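Local atomic coordinates of inactive dihydroorotase-like domain (Chaetomium thermophilum, PDB entry 5NNL), a protein that is a catalytically inactive member of the dihydroorotase-like family, probably folded as the beta/alpha barrel of the amidohydrolase superfamily. Residues I12-P17 with I42-V47; L27-Q32 with D234-I239; G51-V56 with F74-T79. All coordinates share one frame; numbering follows the deposited sequence.

Contact 1 (I12-P17 with I42-V47); sequences IAAFVP and IRIMPV
Two flat groups bracket this contact: the ring of Phe15, which meets Met45 and Val47 at its edge, and the guanidinium of Arg43, which meets Ile12 at its edge. Near the plane of the phenyl ring, CE1 of Phe15 comes to 3.2 Å from Val47 O. The sulfur SD of Met45 also sits beside that edge, 5.4 Å from the centroid of the Phe15 ring and 78° off its normal, a Met-aromatic contact of the edge-on kind. The ring of Tyr223 also meets that of Phe15, its plane turned by about 45°. On Arg43, NH1 donates to Ile12 O at 2.9 Å, with the oxygen in the guanidinium plane and NH1 in the carbonyl plane. The side chain reaches there because CG stands anti to the backbone N (chi1 166°) and the chain then runs extended to NE, its carbons passing along the same oxygen. Bonds to Ile12 O and Ser97 OG, with a weak one to Ser77 OG, fix the rotation of this buried group.

Between the two ends the backbones pair. Ala14 N donates to Arg43 O at 2.8 Å, and Met45 N to Ala14 O at 3.0 Å, so Ala14 straddles Ile44. The methyl of Ala14 shares its face with Ile44 and lies 3.9 Å from Ile42 CD1. Farther on, Val16 CG2 packs on Ile44 CG2 at 3.7 Å, beside helix 26-37, while the Met45 side chain lies against Ala13, its CG 3.8 Å from Ala13 CB.

Here the short strand 13-14, just past the corner at Ile12, pairs in parallel with the end of strand 39-44. Helix 26-37 connects the two and packs on Val16 and Ile44, consistent with the beta/alpha barrel expected of this dihydroorotase-like family.

Contact 2 (L27-Q32 with D234-I239); sequences LQRVTQ and DVTVGI
Arg29 of helix 26-37 is modelled in two conformers; the one described reaches over Thr236 to Asp234. CB points at the loop. With CG anti to the backbone N (chi1 176°), the next carbon comes to 3.9 Å from Thr236 CG2 and also skirts Val235 CG1. Bent at chi2, the chain carries NE past the same threonine methyl, 3.8 Å from Thr236 CG2. At the tip, in this conformer, NH2 makes a salt bridge to Asp234 OD1 at 3.1 Å, which the other conformer may not keep. The carboxylate stands nearly perpendicular to the guanidinium, 81° between the planes, so a single nitrogen does the work; OD2 of Asp234 lies farther away, at 3.7 Å from Arg29 NH2.

One residue on, Val30 meets the loop with both methyls. CG1 of Val30 touches Ile239 CD1 at 4.2 Å. CG2 is modelled only 3.3 Å from Val235 CG1, closer than two carbons normally come; the Val235 torsion is also off a staggered value, so the fine placing of that methyl is doubtful.

In the loop between helices 221-228 and 242-251, Asp234 to Val237 form a type I turn. The loop lies along helix 26-37, where Ile239 also touches Ala33 and Ala37, while Leu27 and Thr31 of the same helix rest on strand 39-44.

Contact 3 (G51-V56 with F74-T79); sequences GSISDV and FNLSIT
Ile53 O is the polar centre of the contact, taking two bonds from Thr79. The backbone N of Thr79 approaches at 2.7 Å from Ile53 O, almost straight (171° at the hydrogen). The hydroxyl OG1 of Thr79 adds a second at 3.1 Å to the same Ile53 O, but comes from well above the carbonyl plane. It can do so because OG1 sits beside its own backbone N (chi1 -41°), which brings both donors to one acceptor.

Apolar contacts belong to Ile53 and run from Leu76 to Ile78. Its CD1 meets Leu76 CD2 at 4.0 Å, the two side chains crossing near a right angle. Its CG2 packs against Ile78 CG1, also at 4.0 Å. Ala62 and Leu59 of helix 56-64 extend this cluster from Ile53 and Leu76.

The Ile53 side chain also makes van der Waals contact with a backbone carbonyl, Ser77 O lying 3.3 Å from Ile53 CG2. Just beyond, Asp55 N-caps helix 56-64 through OD1 to Ser58 N.

Two donors on one buried carbonyl, flanked by aliphatic groups, imply that the loop is pinned to strand 73-79 at Ile53 just before the helix begins.

How the contacts relate
All three contacts gather around strand 39-44 and the elements beside it. Contact 1 has its centre about 10 Å from that of contact 2 and about 9 Å from that of contact 3, whereas contacts 2 and 3 have centres about 18 Å apart and do not touch. Along the chain 12-17 comes first, then 27-32, 42-47, 51-56 and 74-79, with 234-239 far behind. Helix 26-37, which connects the two strands of contact 1 along the chain, joins it to contact 2 through Leu27 against Ile44. Strands 39-44 and 73-79, neighbours in the barrel, join it to contact 3. Early barrel segments are thus tied to each other and to a much later loop.

Contact 1 (I12-P17 with I42-V47)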
loop_
_atom_site.group_PDB
_atom_site.type_symbol
_atom_site.label_atom_id
_atom_site.label_comp_id
_atom_site.label_asym_id
_atom_site.label_seq_id
_atom_site.Cartn_x
_atom_site.Cartn_y
_atom_site.Cartn_z
ATOM N N ILE A 12 -0.180 -1.275 3.304
ATOM C CA ILE A 12 0.015 -2.546 2.612
ATOM C C ILE A 12 0.652 -2.406 1.238
ATOM O O ILE A 12 0.763 -3.406 0.519
ATOM C CB ILE A 12 -1.314 -3.305 2.443
ATOM C CG1 ILE A 12 -2.322 -2.452 1.668
ATOM C CG2 ILE A 12 -1.872 -3.673 3.795
ATOM C CD1 ILE A 12 -3.421 -3.248 1.022
ATOM N N ALA A 13 1.068 -1.205 0.843
ATOM C CA ALA A 13 1.697 -1.011 -0.465
ATOM C C ALA A 13 2.645 0.182 -0.337
ATOM O O ALA A 13 2.257 1.328 -0.569
ATOM C CB ALA A 13 0.666 -0.792 -1.564
ATOM N N ALA A 14 3.886 -0.105 0.049
ATOM C CA ALA A 14 4.937 0.899 0.120
ATOM C C ALA A 14 5.866 0.704 -1.070
ATOM O O ALA A 14 6.493 -0.353 -1.206
ATOM C CB ALA A 14 5.710 0.798 1.435
ATOM N N PHE A 15 5.953 1.718 -1.923
ATOM C CA PHE A 15 6.756 1.622 -3.131
ATOM C C PHE A 15 8.212 1.953 -2.824
ATOM O O PHE A 15 8.506 2.961 -2.173
ATOM C CB PHE A 15 6.208 2.565 -4.200
ATOM C CG PHE A 15 6.894 2.441 -5.530
ATOM C CD1 PHE A 15 6.732 1.306 -6.310
ATOM C CD2 PHE A 15 7.690 3.467 -6.007
ATOM C CE1 PHE A 15 7.361 1.196 -7.539
ATOM C CE2 PHE A 15 8.320 3.364 -7.230
ATOM C CZ PHE A 15 8.155 2.227 -7.997
ATOM N N VAL A 16 9.119 1.102 -3.296
ATOM C CA VAL A 16 10.549 1.272 -3.054
ATOM C C VAL A 16 11.267 1.238 -4.398
ATOM O O VAL A 16 11.517 0.152 -4.937
ATOM C CB VAL A 16 11.087 0.196 -2.096
ATOM C CG1 VAL A 16 12.583 0.397 -1.843
ATOM C CG2 VAL A 16 10.315 0.228 -0.779
ATOM N N PRO A 17 11.607 2.397 -4.972
ATOM C CA PRO A 17 12.261 2.404 -6.294
ATOM C C PRO A 17 13.458 1.472 -6.411
ATOM O O PRO A 17 13.503 0.650 -7.334
ATOM C CB PRO A 17 12.659 3.877 -6.459
ATOM C CG PRO A 17 11.627 4.624 -5.703
ATOM C CD PRO A 17 11.248 3.753 -4.528
ATOM N N ILE A 42 4.714 -1.979 7.208
ATOM C CA ILE A 42 4.474 -1.728 5.791
ATOM C C ILE A 42 4.759 -2.997 5.004
ATOM O O ILE A 42 5.722 -3.719 5.289
ATOM C CB ILE A 42 5.328 -0.556 5.257
ATOM C CG1 ILE A 42 6.823 -0.875 5.350
ATOM C CG2 ILE A 42 5.003 0.719 6.016
ATOM C CD1 ILE A 42 7.719 0.153 4.668
ATOM N N ARG A 43 3.914 -3.270 4.016
ATOM C CA ARG A 43 4.201 -4.280 3.010
ATOM C C ARG A 43 4.901 -3.608 1.840
ATOM O O ARG A 43 4.425 -2.590 1.325
ATOM C CB ARG A 43 2.925 -4.979 2.539
ATOM C CG ARG A 43 3.112 -5.786 1.257
ATOM C CD ARG A 43 1.847 -6.495 0.805
ATOM N NE ARG A 43 2.040 -7.051 -0.528
ATOM C CZ ARG A 43 2.003 -6.336 -1.649
ATOM N NH1 ARG A 43 1.766 -5.029 -1.607
ATOM N NH2 ARG A 43 2.206 -6.928 -2.818
ATOM N N ILE A 44 6.028 -4.174 1.434
ATOM C CA ILE A 44 6.836 -3.616 0.360
ATOM C C ILE A 44 6.304 -4.129 -0.970
ATOM O O ILE A 44 6.162 -5.342 -1.169
ATOM C CB ILE A 44 8.318 -3.982 0.546
ATOM C CG1 ILE A 44 8.789 -3.629 1.964
ATOM C CG2 ILE A 44 9.173 -3.277 -0.489
ATOM C CD1 ILE A 44 8.610 -2.171 2.337
ATOM N N MET A 45 6.004 -3.209 -1.876
ATOM C CA MET A 45 5.503 -3.581 -3.193
ATOM C C MET A 45 6.595 -4.319 -3.958
ATOM O O MET A 45 7.678 -3.757 -4.169
ATOM C CB MET A 45 5.059 -2.342 -3.963
ATOM C CG MET A 45 3.929 -1.571 -3.285
ATOM S SD MET A 45 3.408 -0.117 -4.207
ATOM C CE MET A 45 2.692 -0.879 -5.660
ATOM N N PRO A 46 6.365 -5.561 -4.393
ATOM C CA PRO A 46 7.444 -6.313 -5.059
ATOM C C PRO A 46 7.890 -5.714 -6.385
ATOM O O PRO A 46 8.990 -6.039 -6.847
ATOM C CB PRO A 46 6.837 -7.711 -5.250
ATOM C CG PRO A 46 5.350 -7.503 -5.217
ATOM C CD PRO A 46 5.109 -6.326 -4.315
ATOM N N VAL A 47 7.088 -4.856 -7.008
ATOM C CA VAL A 47 7.444 -4.220 -8.272
ATOM C C VAL A 47 8.011 -2.842 -7.958
ATOM O O VAL A 47 7.333 -2.004 -7.351
ATOM C CB VAL A 47 6.230 -4.129 -9.213
ATOM C CG1 VAL A 47 6.556 -3.317 -10.464
ATOM C CG2 VAL A 47 5.750 -5.533 -9.599
#

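Contact 2 (L27-Q32 with D234-I239)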
loop_
_atom_site.group_PDB
_atom_site.type_symbol
_atom_site.label_atom_id
_atom_site.label_comp_id
_atom_site.label_asym_id
_atom_site.label_seq_id
_atom_site.Cartn_x
_atom_site.Cartn_y
_atom_site.Cartn_z
ATOM N N LEU A 27 15.055 1.241 0.585
ATOM C CA LEU A 27 14.198 0.548 1.543
ATOM C C LEU A 27 14.306 1.180 2.927
ATOM O O LEU A 27 13.290 1.495 3.559
ATOM C CB LEU A 27 14.548 -0.940 1.598
ATOM C CG LEU A 27 13.753 -1.763 2.620
ATOM C CD1 LEU A 27 12.251 -1.583 2.444
ATOM C CD2 LEU A 27 14.117 -3.231 2.520
ATOM N N GLN A 28 15.535 1.377 3.416
ATOM C CA GLN A 28 15.724 2.020 4.713
ATOM C C GLN A 28 15.001 3.358 4.776
ATOM O O GLN A 28 14.225 3.616 5.702
ATOM C CB GLN A 28 17.213 2.227 5.001
ATOM C CG GLN A 28 17.474 3.209 6.156
ATOM C CD GLN A 28 18.928 3.264 6.579
ATOM O OE1 GLN A 28 19.621 4.249 6.323
ATOM N NE2 GLN A 28 19.391 2.213 7.246
ATOM N N ARG A 29 15.257 4.229 3.800
ATOM C CA ARG A 29 14.690 5.571 3.850
ATOM C C ARG A 29 13.167 5.531 3.827
ATOM O O ARG A 29 12.509 6.350 4.479
ATOM C CB ARG A 29 15.224 6.421 2.699
ATOM C CG ARG A 29 14.601 7.804 2.649
ATOM C CD ARG A 29 15.575 8.850 2.145
ATOM N NE ARG A 29 14.884 10.061 1.712
ATOM C CZ ARG A 29 15.430 11.006 0.953
ATOM N NH1 ARG A 29 16.680 10.885 0.528
ATOM N NH2 ARG A 29 14.721 12.073 0.611
ATOM N N VAL A 30 12.585 4.584 3.087
ATOM C CA VAL A 30 11.129 4.461 3.069
ATOM C C VAL A 30 10.613 4.105 4.457
ATOM O O VAL A 30 9.565 4.596 4.889
ATOM C CB VAL A 30 10.686 3.430 2.013
ATOM C CG1 VAL A 30 9.202 3.082 2.163
ATOM C CG2 VAL A 30 10.947 3.973 0.625
ATOM N N THR A 31 11.336 3.243 5.180
ATOM C CA THR A 31 10.921 2.911 6.539
ATOM C C THR A 31 11.070 4.105 7.474
ATOM O O THR A 31 10.338 4.201 8.465
ATOM C CB THR A 31 11.719 1.718 7.071
ATOM O OG1 THR A 31 13.110 2.057 7.166
ATOM C CG2 THR A 31 11.542 0.513 6.166
ATOM N N GLN A 32 12.002 5.018 7.183
ATOM C CA GLN A 32 12.129 6.239 7.977
ATOM C C GLN A 32 10.897 7.115 7.819
ATOM O O GLN A 32 10.251 7.491 8.803
ATOM C CB GLN A 32 13.371 7.031 7.558
ATOM C CG GLN A 32 14.701 6.349 7.794
ATOM C CD GLN A 32 15.873 7.186 7.298
ATOM O OE1 GLN A 32 15.759 8.404 7.141
ATOM N NE2 GLN A 32 17.005 6.536 7.051
ATOM N N ASP A 234 12.062 11.444 -5.773
ATOM C CA ASP A 234 12.232 11.324 -4.334
ATOM C C ASP A 234 11.514 10.075 -3.847
ATOM O O ASP A 234 10.368 9.812 -4.223
ATOM C CB ASP A 234 11.718 12.562 -3.600
ATOM C CG ASP A 234 12.541 12.883 -2.357
ATOM O OD1 ASP A 234 13.725 12.482 -2.301
ATOM O OD2 ASP A 234 12.006 13.526 -1.428
ATOM N N VAL A 235 12.205 9.306 -3.005
ATOM C CA VAL A 235 11.758 7.976 -2.613
ATOM C C VAL A 235 10.602 7.995 -1.622
ATOM O O VAL A 235 9.979 6.949 -1.398
ATOM C CB VAL A 235 12.998 7.225 -2.073
ATOM C CG1 VAL A 235 12.701 6.445 -0.800
ATOM C CG2 VAL A 235 13.549 6.306 -3.144
ATOM N N THR A 236 10.267 9.155 -1.054
ATOM C CA THR A 236 9.271 9.246 0.006
ATOM C C THR A 236 8.004 9.980 -0.428
ATOM O O THR A 236 7.215 10.395 0.427
ATOM C CB THR A 236 9.876 9.939 1.229
ATOM O OG1 THR A 236 10.163 11.304 0.909
ATOM C CG2 THR A 236 11.163 9.251 1.664
ATOM N N VAL A 237 7.795 10.159 -1.734
ATOM C CA VAL A 237 6.611 10.870 -2.206
ATOM C C VAL A 237 5.352 10.191 -1.687
ATOM O O VAL A 237 5.212 8.963 -1.751
ATOM C CB VAL A 237 6.593 10.950 -3.743
ATOM C CG1 VAL A 237 7.569 12.000 -4.236
ATOM C CG2 VAL A 237 6.880 9.590 -4.377
ATOM N N GLY A 238 4.426 10.999 -1.169
ATOM C CA GLY A 238 3.102 10.539 -0.811
ATOM C C GLY A 238 2.966 9.903 0.557
ATOM O O GLY A 238 1.839 9.575 0.951
ATOM N N ILE A 239 4.060 9.728 1.303
ATOM C CA ILE A 239 3.969 9.021 2.578
ATOM C C ILE A 239 3.449 9.939 3.677
ATOM O O ILE A 239 2.565 9.555 4.449
ATOM C CB ILE A 239 5.325 8.397 2.947
ATOM C CG1 ILE A 239 5.681 7.303 1.936
ATOM C CG2 ILE A 239 5.281 7.808 4.364
ATOM C CD1 ILE A 239 7.067 6.722 2.110
#

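Contact 3 (G51-V56 with F74-T79)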
loop_
_atom_site.group_PDB
_atom_site.type_symbol
_atom_site.label_atom_id
_atom_site.label_comp_id
_atom_site.label_asym_id
_atom_site.label_seq_id
_atom_site.Cartn_x
_atom_site.Cartn_y
_atom_site.Cartn_z
ATOM N N GLY A 51 12.664 -2.916 -11.890
ATOM C CA GLY A 51 12.892 -4.291 -11.502
ATOM C C GLY A 51 11.754 -4.789 -10.643
ATOM O O GLY A 51 10.741 -4.109 -10.468
ATOM N N SER A 52 11.931 -5.992 -10.107
ATOM C CA SER A 52 10.898 -6.585 -9.271
ATOM C C SER A 52 11.473 -7.780 -8.529
ATOM O O SER A 52 12.466 -8.379 -8.953
ATOM C CB SER A 52 9.691 -7.023 -10.107
ATOM O OG SER A 52 10.048 -8.088 -10.973
ATOM N N ILE A 53 10.828 -8.120 -7.415
ATOM C CA ILE A 53 11.073 -9.392 -6.743
ATOM C C ILE A 53 10.295 -10.451 -7.519
ATOM O O ILE A 53 9.081 -10.590 -7.364
ATOM C CB ILE A 53 10.678 -9.353 -5.265
ATOM C CG1 ILE A 53 11.540 -8.324 -4.522
ATOM C CG2 ILE A 53 10.820 -10.746 -4.633
ATOM C CD1 ILE A 53 11.217 -8.184 -3.038
ATOM N N SER A 54 11.005 -11.197 -8.374
ATOM C CA SER A 54 10.397 -12.190 -9.250
ATOM C C SER A 54 11.034 -13.571 -9.164
ATOM O O SER A 54 10.491 -14.511 -9.758
ATOM C CB SER A 54 10.457 -11.714 -10.711
ATOM O OG SER A 54 11.760 -11.259 -11.048
ATOM N N ASP A 55 12.148 -13.732 -8.455
ATOM C CA ASP A 55 12.818 -15.023 -8.347
ATOM C C ASP A 55 13.596 -15.062 -7.034
ATOM O O ASP A 55 13.499 -14.150 -6.206
ATOM C CB ASP A 55 13.721 -15.245 -9.564
ATOM C CG ASP A 55 14.589 -14.043 -9.859
ATOM O OD1 ASP A 55 15.092 -13.432 -8.892
ATOM O OD2 ASP A 55 14.762 -13.706 -11.050
ATOM N N VAL A 56 14.380 -16.126 -6.846
ATOM C CA VAL A 56 15.158 -16.275 -5.618
ATOM C C VAL A 56 16.244 -15.210 -5.540
ATOM O O VAL A 56 16.447 -14.588 -4.491
ATOM C CB VAL A 56 15.747 -17.695 -5.538
ATOM C CG1 VAL A 56 16.696 -17.821 -4.355
ATOM C CG2 VAL A 56 14.629 -18.720 -5.429
ATOM N N PHE A 74 8.349 -4.724 8.520
ATOM C CA PHE A 74 7.962 -4.830 7.123
ATOM C C PHE A 74 7.849 -6.290 6.715
ATOM O O PHE A 74 8.391 -7.190 7.361
ATOM C CB PHE A 74 8.953 -4.093 6.212
ATOM C CG PHE A 74 10.271 -4.792 6.051
ATOM C CD1 PHE A 74 11.290 -4.608 6.974
ATOM C CD2 PHE A 74 10.498 -5.624 4.966
ATOM C CE1 PHE A 74 12.505 -5.248 6.824
ATOM C CE2 PHE A 74 11.709 -6.264 4.810
ATOM C CZ PHE A 74 12.714 -6.077 5.738
ATOM N N ASN A 75 7.105 -6.500 5.634
ATOM C CA ASN A 75 6.995 -7.776 4.950
ATOM C C ASN A 75 7.416 -7.571 3.504
ATOM O O ASN A 75 7.105 -6.538 2.902
ATOM C CB ASN A 75 5.559 -8.310 4.996
ATOM C CG ASN A 75 5.403 -9.514 5.903
ATOM O OD1 ASN A 75 6.238 -10.420 5.904
ATOM N ND2 ASN A 75 4.322 -9.532 6.677
ATOM N N LEU A 76 8.138 -8.538 2.954
ATOM C CA LEU A 76 8.383 -8.545 1.523
ATOM C C LEU A 76 7.253 -9.283 0.813
ATOM O O LEU A 76 6.395 -9.917 1.433
ATOM C CB LEU A 76 9.734 -9.186 1.197
ATOM C CG LEU A 76 10.984 -8.373 1.549
ATOM C CD1 LEU A 76 12.242 -9.182 1.269
ATOM C CD2 LEU A 76 11.024 -7.061 0.777
ATOM N N SER A 77 7.255 -9.175 -0.509
ATOM C CA SER A 77 6.274 -9.842 -1.345
ATOM C C SER A 77 6.980 -10.236 -2.632
ATOM O O SER A 77 8.124 -9.845 -2.874
ATOM C CB SER A 77 5.063 -8.938 -1.607
ATOM O OG SER A 77 4.032 -9.621 -2.303
ATOM N N ILE A 78 6.294 -11.016 -3.463
ATOM C CA ILE A 78 6.892 -11.538 -4.686
ATOM C C ILE A 78 5.894 -11.443 -5.831
ATOM O O ILE A 78 4.694 -11.672 -5.647
ATOM C CB ILE A 78 7.376 -12.988 -4.495
ATOM C CG1 ILE A 78 8.108 -13.462 -5.746
ATOM C CG2 ILE A 78 6.207 -13.916 -4.149
ATOM C CD1 ILE A 78 9.223 -14.462 -5.442
ATOM N N THR A 79 6.406 -11.118 -7.017
ATOM C CA THR A 79 5.595 -10.920 -8.210
ATOM C C THR A 79 5.445 -12.214 -8.997
ATOM O O THR A 79 6.412 -12.958 -9.190
ATOM C CB THR A 79 6.235 -9.870 -9.118
ATOM O OG1 THR A 79 6.735 -8.792 -8.322
ATOM C CG2 THR A 79 5.233 -9.336 -10.123
#